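Local coordinates for protein syndapin (Drosophila melanogaster, PDB 3I2W) that probably binds and helps to curve phospholipid membranes through its dimeric F-BAR domain, the part in this chain, and is thought to act in endocytosis, at residues W48-E57 / A67-E75; I86-Q97 / I232-L240. All coordinates share one frame; numbering follows the deposited sequence.

Interaction 1 of 2, residues W48-E57 / A67-E75. With NA (sodium ion), chain G.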
# COMPACT_ATOMS: atom_id res chain seq x y z
N TRP B 48 3.95 -14.79 2.34
CA TRP B 48 5.03 -14.83 3.25
C TRP B 48 4.71 -15.80 4.33
O TRP B 48 5.51 -16.67 4.68
CB TRP B 48 5.18 -13.45 3.85
CG TRP B 48 6.22 -13.30 4.88
CD1 TRP B 48 7.54 -13.24 4.69
CD2 TRP B 48 6.01 -13.11 6.28
NE1 TRP B 48 8.19 -13.04 5.89
CE2 TRP B 48 7.25 -12.94 6.87
CE3 TRP B 48 4.88 -13.03 7.07
CZ2 TRP B 48 7.41 -12.73 8.22
CZ3 TRP B 48 5.03 -12.81 8.42
CH2 TRP B 48 6.29 -12.67 8.98
N SER B 49 3.54 -15.63 4.89
CA SER B 49 3.12 -16.46 5.93
C SER B 49 3.00 -17.93 5.48
O SER B 49 3.18 -18.82 6.27
CB SER B 49 1.81 -15.96 6.37
OG SER B 49 1.23 -16.97 7.15
N LYS B 50 2.68 -18.19 4.22
CA LYS B 50 2.56 -19.56 3.78
C LYS B 50 3.99 -20.18 3.74
O LYS B 50 4.24 -21.32 4.19
CB LYS B 50 1.86 -19.63 2.43
CG LYS B 50 1.51 -21.03 1.91
CD LYS B 50 0.32 -20.99 0.87
CE LYS B 50 -1.10 -20.92 1.60
NZ LYS B 50 -2.05 -19.80 1.17
N LYS B 51 4.91 -19.36 3.24
CA LYS B 51 6.28 -19.75 3.06
C LYS B 51 6.94 -20.07 4.41
O LYS B 51 7.38 -21.15 4.61
CB LYS B 51 6.98 -18.64 2.35
CG LYS B 51 8.42 -18.76 2.43
CD LYS B 51 9.11 -17.79 1.55
CE LYS B 51 10.53 -17.68 1.95
NZ LYS B 51 11.27 -16.73 1.11
N TRP B 52 6.93 -19.15 5.36
CA TRP B 52 7.58 -19.39 6.60
C TRP B 52 6.84 -20.35 7.45
O TRP B 52 7.41 -20.93 8.35
CB TRP B 52 7.74 -18.08 7.32
CG TRP B 52 8.81 -17.41 6.72
CD1 TRP B 52 8.75 -16.50 5.75
CD2 TRP B 52 10.18 -17.68 6.95
NE1 TRP B 52 9.99 -16.13 5.37
CE2 TRP B 52 10.90 -16.86 6.08
CE3 TRP B 52 10.87 -18.56 7.79
CZ2 TRP B 52 12.28 -16.86 6.04
CZ3 TRP B 52 12.23 -18.56 7.75
CH2 TRP B 52 12.93 -17.71 6.88
N GLY B 53 5.57 -20.51 7.19
CA GLY B 53 4.76 -21.41 8.01
C GLY B 53 5.37 -22.77 7.84
O GLY B 53 5.68 -23.47 8.81
N GLU B 54 5.61 -23.10 6.59
CA GLU B 54 6.26 -24.32 6.24
C GLU B 54 7.77 -24.42 6.61
O GLU B 54 8.18 -25.47 7.11
CB GLU B 54 6.06 -24.57 4.78
CG GLU B 54 6.66 -25.80 4.31
CD GLU B 54 6.51 -25.85 2.84
OE1 GLU B 54 5.66 -25.04 2.32
OE2 GLU B 54 7.26 -26.66 2.21
N LEU B 55 8.58 -23.37 6.38
CA LEU B 55 9.97 -23.43 6.81
C LEU B 55 10.13 -23.65 8.31
O LEU B 55 11.00 -24.39 8.72
CB LEU B 55 10.76 -22.19 6.40
CG LEU B 55 10.97 -21.94 4.90
CD1 LEU B 55 11.75 -20.64 4.75
CD2 LEU B 55 11.64 -23.12 4.19
N ILE B 56 9.29 -23.03 9.14
CA ILE B 56 9.31 -23.31 10.56
C ILE B 56 8.96 -24.75 10.93
O ILE B 56 9.59 -25.40 11.80
CB ILE B 56 8.39 -22.41 11.27
CG1 ILE B 56 8.85 -20.95 11.05
CG2 ILE B 56 8.38 -22.80 12.73
CD1 ILE B 56 8.01 -19.88 11.67
N GLU B 57 7.96 -25.26 10.22
CA GLU B 57 7.41 -26.56 10.46
C GLU B 57 8.51 -27.57 10.27
O GLU B 57 8.84 -28.33 11.17
CB GLU B 57 6.33 -26.79 9.44
CG GLU B 57 5.58 -28.09 9.64
CD GLU B 57 4.95 -28.17 11.01
OE1 GLU B 57 4.44 -27.11 11.50
OE2 GLU B 57 4.98 -29.28 11.60
N ALA B 67 5.65 -22.54 18.63
CA ALA B 67 4.32 -21.94 18.62
C ALA B 67 4.42 -20.44 18.71
O ALA B 67 3.71 -19.79 18.01
CB ALA B 67 3.45 -22.51 19.71
N ALA B 68 5.29 -19.89 19.56
CA ALA B 68 5.53 -18.44 19.53
C ALA B 68 5.95 -17.88 18.17
O ALA B 68 5.40 -16.85 17.78
CB ALA B 68 6.50 -18.00 20.59
N TRP B 69 6.89 -18.54 17.47
CA TRP B 69 7.33 -18.05 16.17
C TRP B 69 6.08 -17.99 15.33
O TRP B 69 5.91 -17.05 14.56
CB TRP B 69 8.25 -19.01 15.41
CG TRP B 69 9.72 -19.10 15.68
CD1 TRP B 69 10.33 -19.47 16.86
CD2 TRP B 69 10.76 -18.93 14.73
NE1 TRP B 69 11.71 -19.48 16.70
CE2 TRP B 69 11.99 -19.18 15.39
CE3 TRP B 69 10.79 -18.60 13.37
CZ2 TRP B 69 13.21 -19.10 14.74
CZ3 TRP B 69 12.00 -18.51 12.74
CH2 TRP B 69 13.19 -18.76 13.40
N LYS B 70 5.21 -18.99 15.44
CA LYS B 70 4.03 -19.06 14.56
C LYS B 70 3.05 -17.92 14.80
O LYS B 70 2.40 -17.43 13.88
CB LYS B 70 3.28 -20.35 14.73
CG LYS B 70 4.06 -21.55 14.47
CD LYS B 70 3.96 -21.97 13.07
CE LYS B 70 3.91 -23.50 12.98
NZ LYS B 70 2.84 -24.07 13.87
N GLY B 71 2.93 -17.49 16.04
CA GLY B 71 2.23 -16.25 16.32
C GLY B 71 2.40 -15.12 15.31
O GLY B 71 1.45 -14.42 14.99
N VAL B 72 3.61 -14.96 14.79
CA VAL B 72 3.85 -13.86 13.90
C VAL B 72 3.08 -14.11 12.60
O VAL B 72 2.55 -13.20 12.03
CB VAL B 72 5.37 -13.73 13.65
CG1 VAL B 72 5.66 -13.26 12.30
CG2 VAL B 72 5.91 -12.75 14.54
N LEU B 73 3.01 -15.36 12.15
CA LEU B 73 2.34 -15.71 10.90
C LEU B 73 0.83 -15.55 11.04
O LEU B 73 0.14 -15.14 10.11
CB LEU B 73 2.69 -17.15 10.49
CG LEU B 73 4.17 -17.66 10.53
CD1 LEU B 73 4.23 -19.01 9.93
CD2 LEU B 73 5.21 -16.81 9.81
N THR B 74 0.30 -15.88 12.20
CA THR B 74 -1.08 -15.61 12.49
C THR B 74 -1.37 -14.09 12.45
O THR B 74 -2.34 -13.71 11.85
CB THR B 74 -1.46 -16.28 13.81
OG1 THR B 74 -1.79 -17.63 13.52
CG2 THR B 74 -2.63 -15.63 14.48
N GLU B 75 -0.52 -13.27 13.07
CA GLU B 75 -0.59 -11.79 13.02
C GLU B 75 -0.76 -11.27 11.60
O GLU B 75 -1.68 -10.51 11.31
CB GLU B 75 0.68 -11.17 13.53
CG GLU B 75 0.57 -9.71 13.65
CD GLU B 75 1.29 -8.86 12.58
OE1 GLU B 75 2.05 -9.36 11.70
OE2 GLU B 75 1.09 -7.60 12.68
NA NA G . 9.71 -27.43 13.68
O HOH W 1 9.93 -29.95 13.32

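Interaction 2 of 2, residues I86-Q97 / I232-L240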
# COMPACT_ATOMS: atom_id res chain seq x y z
N ILE B 86 -10.59 -3.67 3.42
CA ILE B 86 -10.52 -2.32 2.94
C ILE B 86 -10.60 -2.37 1.41
O ILE B 86 -11.33 -1.63 0.78
CB ILE B 86 -9.24 -1.64 3.35
CG1 ILE B 86 -9.14 -1.61 4.85
CG2 ILE B 86 -9.22 -0.23 2.86
CD1 ILE B 86 -7.89 -0.94 5.30
N LYS B 87 -9.88 -3.28 0.80
CA LYS B 87 -10.04 -3.47 -0.64
C LYS B 87 -11.51 -3.69 -1.02
O LYS B 87 -12.00 -3.19 -2.03
CB LYS B 87 -9.19 -4.65 -1.07
CG LYS B 87 -9.30 -4.92 -2.51
CD LYS B 87 -10.00 -6.21 -2.77
CE LYS B 87 -10.52 -6.21 -4.19
NZ LYS B 87 -11.06 -7.57 -4.44
N ASP B 88 -12.22 -4.44 -0.20
CA ASP B 88 -13.54 -4.84 -0.56
C ASP B 88 -14.48 -3.71 -0.25
O ASP B 88 -15.37 -3.38 -1.07
CB ASP B 88 -13.94 -6.14 0.13
CG ASP B 88 -13.48 -7.41 -0.65
OD1 ASP B 88 -12.92 -7.36 -1.78
OD2 ASP B 88 -13.67 -8.51 -0.10
N ASN B 89 -14.29 -3.09 0.91
CA ASN B 89 -15.05 -1.87 1.14
C ASN B 89 -14.90 -0.78 0.10
O ASN B 89 -15.90 -0.17 -0.24
CB ASN B 89 -14.84 -1.28 2.52
CG ASN B 89 -15.46 -2.11 3.57
OD1 ASN B 89 -16.32 -2.95 3.29
ND2 ASN B 89 -15.00 -1.94 4.79
N LEU B 90 -13.68 -0.51 -0.38
CA LEU B 90 -13.47 0.55 -1.34
C LEU B 90 -14.19 0.15 -2.59
O LEU B 90 -14.88 0.95 -3.18
CB LEU B 90 -12.00 0.77 -1.66
CG LEU B 90 -11.09 1.29 -0.56
CD1 LEU B 90 -9.70 1.27 -1.08
CD2 LEU B 90 -11.42 2.65 -0.06
N CYS B 91 -14.09 -1.09 -3.00
CA CYS B 91 -14.77 -1.45 -4.22
C CYS B 91 -16.23 -1.65 -4.19
O CYS B 91 -16.84 -1.53 -5.22
CB CYS B 91 -14.16 -2.63 -4.93
SG CYS B 91 -12.50 -2.26 -5.23
N ASN B 92 -16.85 -2.01 -3.08
CA ASN B 92 -18.27 -2.30 -3.21
C ASN B 92 -19.10 -1.40 -2.38
O ASN B 92 -20.26 -1.32 -2.63
CB ASN B 92 -18.67 -3.73 -2.86
CG ASN B 92 -17.64 -4.78 -3.29
OD1 ASN B 92 -17.18 -4.76 -4.42
ND2 ASN B 92 -17.29 -5.69 -2.39
N ASP B 93 -18.55 -0.77 -1.34
CA ASP B 93 -19.27 0.35 -0.74
C ASP B 93 -19.03 1.62 -1.61
O ASP B 93 -19.99 2.29 -2.02
CB ASP B 93 -18.89 0.61 0.74
CG ASP B 93 -19.36 -0.53 1.73
OD1 ASP B 93 -20.25 -1.37 1.40
OD2 ASP B 93 -18.82 -0.55 2.89
N VAL B 94 -17.79 1.94 -1.92
CA VAL B 94 -17.53 3.25 -2.44
C VAL B 94 -17.57 3.30 -3.96
O VAL B 94 -18.35 4.04 -4.53
CB VAL B 94 -16.24 3.80 -1.87
CG1 VAL B 94 -16.04 5.23 -2.31
CG2 VAL B 94 -16.28 3.74 -0.36
N ASN B 95 -16.76 2.50 -4.63
CA ASN B 95 -16.74 2.68 -6.05
C ASN B 95 -18.12 2.50 -6.71
O ASN B 95 -18.46 3.27 -7.54
CB ASN B 95 -15.59 1.93 -6.73
CG ASN B 95 -14.42 2.84 -7.04
OD1 ASN B 95 -14.46 4.03 -6.77
ND2 ASN B 95 -13.34 2.28 -7.55
N SER B 96 -18.89 1.50 -6.33
CA SER B 96 -20.22 1.23 -6.89
C SER B 96 -21.16 2.42 -6.73
O SER B 96 -22.01 2.68 -7.60
CB SER B 96 -20.87 0.11 -6.11
OG SER B 96 -20.91 0.54 -4.75
N GLN B 97 -21.03 3.13 -5.61
CA GLN B 97 -21.87 4.28 -5.42
C GLN B 97 -21.58 5.26 -6.52
O GLN B 97 -22.47 5.74 -7.14
CB GLN B 97 -21.53 4.94 -4.13
CG GLN B 97 -22.32 4.52 -2.97
CD GLN B 97 -22.02 5.44 -1.78
OE1 GLN B 97 -22.80 6.35 -1.52
NE2 GLN B 97 -20.87 5.26 -1.12
N ILE B 232 -18.45 11.01 -0.55
CA ILE B 232 -17.71 9.84 -0.96
C ILE B 232 -16.31 9.96 -0.35
O ILE B 232 -15.83 9.05 0.28
CB ILE B 232 -17.62 9.82 -2.48
CG1 ILE B 232 -18.94 9.44 -3.10
CG2 ILE B 232 -16.52 8.96 -2.97
CD1 ILE B 232 -19.40 8.11 -2.75
N LEU B 233 -15.68 11.11 -0.50
CA LEU B 233 -14.47 11.32 0.25
C LEU B 233 -14.57 10.90 1.74
O LEU B 233 -13.70 10.18 2.19
CB LEU B 233 -13.92 12.72 0.07
CG LEU B 233 -13.35 13.02 -1.31
CD1 LEU B 233 -12.64 14.32 -1.33
CD2 LEU B 233 -12.41 11.95 -1.73
N PHE B 234 -15.58 11.29 2.49
CA PHE B 234 -15.76 10.77 3.85
C PHE B 234 -15.95 9.27 3.84
O PHE B 234 -15.45 8.56 4.73
CB PHE B 234 -16.99 11.34 4.52
CG PHE B 234 -16.84 12.77 5.05
CD1 PHE B 234 -15.86 13.10 5.96
CD2 PHE B 234 -17.72 13.75 4.66
CE1 PHE B 234 -15.74 14.40 6.46
CE2 PHE B 234 -17.60 15.05 5.17
CZ PHE B 234 -16.61 15.37 6.06
N ASN B 235 -16.69 8.75 2.88
CA ASN B 235 -16.91 7.34 2.85
C ASN B 235 -15.57 6.65 2.66
O ASN B 235 -15.33 5.65 3.28
CB ASN B 235 -17.83 6.98 1.70
CG ASN B 235 -19.28 7.35 1.97
OD1 ASN B 235 -20.13 7.15 1.13
ND2 ASN B 235 -19.56 7.88 3.11
N VAL B 236 -14.70 7.19 1.82
CA VAL B 236 -13.38 6.66 1.61
C VAL B 236 -12.68 6.64 2.95
O VAL B 236 -12.22 5.56 3.42
CB VAL B 236 -12.55 7.53 0.68
CG1 VAL B 236 -11.18 6.97 0.59
CG2 VAL B 236 -13.11 7.52 -0.70
N HIS B 237 -12.62 7.81 3.56
CA HIS B 237 -12.06 7.96 4.86
C HIS B 237 -12.51 6.84 5.78
O HIS B 237 -11.71 6.09 6.21
CB HIS B 237 -12.48 9.30 5.40
CG HIS B 237 -11.88 9.64 6.73
ND1 HIS B 237 -12.44 9.23 7.91
CD2 HIS B 237 -10.82 10.40 7.05
CE1 HIS B 237 -11.71 9.68 8.91
NE2 HIS B 237 -10.72 10.40 8.42
N SER B 238 -13.80 6.67 6.04
CA SER B 238 -14.26 5.45 6.78
C SER B 238 -13.60 4.15 6.44
O SER B 238 -13.31 3.36 7.31
CB SER B 238 -15.73 5.23 6.57
OG SER B 238 -16.25 6.41 7.11
N CYS B 239 -13.45 3.89 5.16
CA CYS B 239 -12.86 2.63 4.76
C CYS B 239 -11.44 2.49 5.21
O CYS B 239 -11.00 1.42 5.47
CB CYS B 239 -12.86 2.52 3.26
SG CYS B 239 -14.43 2.43 2.60
N LEU B 240 -10.71 3.59 5.28
CA LEU B 240 -9.30 3.53 5.52
C LEU B 240 -8.94 3.75 6.98
O LEU B 240 -7.82 3.50 7.36
CB LEU B 240 -8.58 4.59 4.68
CG LEU B 240 -8.19 4.32 3.24
CD1 LEU B 240 -9.34 3.82 2.64
CD2 LEU B 240 -7.91 5.65 2.59

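Interaction 1 of 2, residues W48-E57 / A67-E75
L73 reaches from helix 63-105 into a hole on helix 11-58 lined by W48, S49, G53 and I56, a knobs-into-holes fit. Rotation of its CG to a place beside the backbone N (chi1 -46°) carries the branched end toward helix 11-58, although the bond to CB does not itself point there. CD1 then lies near I56 CD1, while CD2 meets W52 CB at 3.8 Å and lies over one face of the W48 indole. V72 takes the edge of the same indole, its CG1 near the ring plane and 3.4 Å from W48 CH2. Further along, CD1 of I56 approaches the W69 ring obliquely, 3.5 Å from W69 CE3. The segments run antiparallel, with axes 9.4 Å apart at 164°, as fits two successive long helices of the F-BAR fold near the turn that joins them. At that turn a sodium ion is held by the carbonyl oxygens of I56 and E57, each 2.8 Å from the metal, and by a water at 2.5 Å; G59, E61 and E66 complete the site, so the end of helix 11-58 and the start of helix 63-105 share one ion. The carboxylate of E57, unlike its carbonyl, turns toward K70, yet E57 OE1 stays 4.2 Å from K70 NZ, too far for a salt bridge, and any attraction is probably modest. W52 CD1 rests 3.4 Å above the W48 ring plane, toward its rim, on the same face as L73 CD2. The polar ends are held from outside: S49 OG bonds to E77, and W52 NE1 to E33 of the second subunit. Packing of W69 on L27 of that subunit carries the contact into the dimer interface.

Interaction 2 of 2, residues I86-Q97 / I232-L240
NE2 of Q97 bridges two acceptors: N235 OD1 across the contact at 3.0 Å and D93 O, the backbone carbonyl oxygen one turn back, at 3.2 Å. The first bond is straight (180° at the hydrogen), and its acceptor lies in the Q97 amide plane; the two amide planes are nearly coplanar, 28° apart. The D93 bond comes from above the carbonyl plane instead. I232 CD1 lies 3.6 Å from Q97 NE2, an apolar neighbour beside the bridge. Next to it V94 fills a hole among I232, N235, V236 and C239, a knobs-into-holes fit between antiparallel helices of the F-BAR bundle. With CG1 anti to the backbone N (chi1 -175°), V94 turns that methyl to I232 and V236 and leaves CG2 3.7 Å from C239 SG. Beyond, L90 CD2 meets L240 CD1 at 3.6 Å, and I86 CG2 touches both L240 and the carbonyl oxygen of C239. I31 of helix 11-58 packs on L90, adding a third helix. With its two N-H groups directed at a helix carbonyl and at the N235 amide, the Q97 amide is probably restricted in rotation, giving a largely apolar interface one directional polar link.

Overall arrangement
From the N terminus, helix 11-58 runs out to the sodium-bound turn, and interaction 1 closes this short hairpin by pairing its end with the start of helix 63-105. The same second helix continues inward to interaction 2, whose partner, the end of helix 169-240, returns only after an excursion of 134 residues that includes helix 114-159 and most of helix 169-240. The two contacts therefore follow in series, neither nesting nor crossing. The centres of interactions 1 and 2 lie about 31 Å apart, with helix 63-105 as the common element. Together they join three long helices of the elongated F-BAR bundle, and both touch the second subunit of the homodimer.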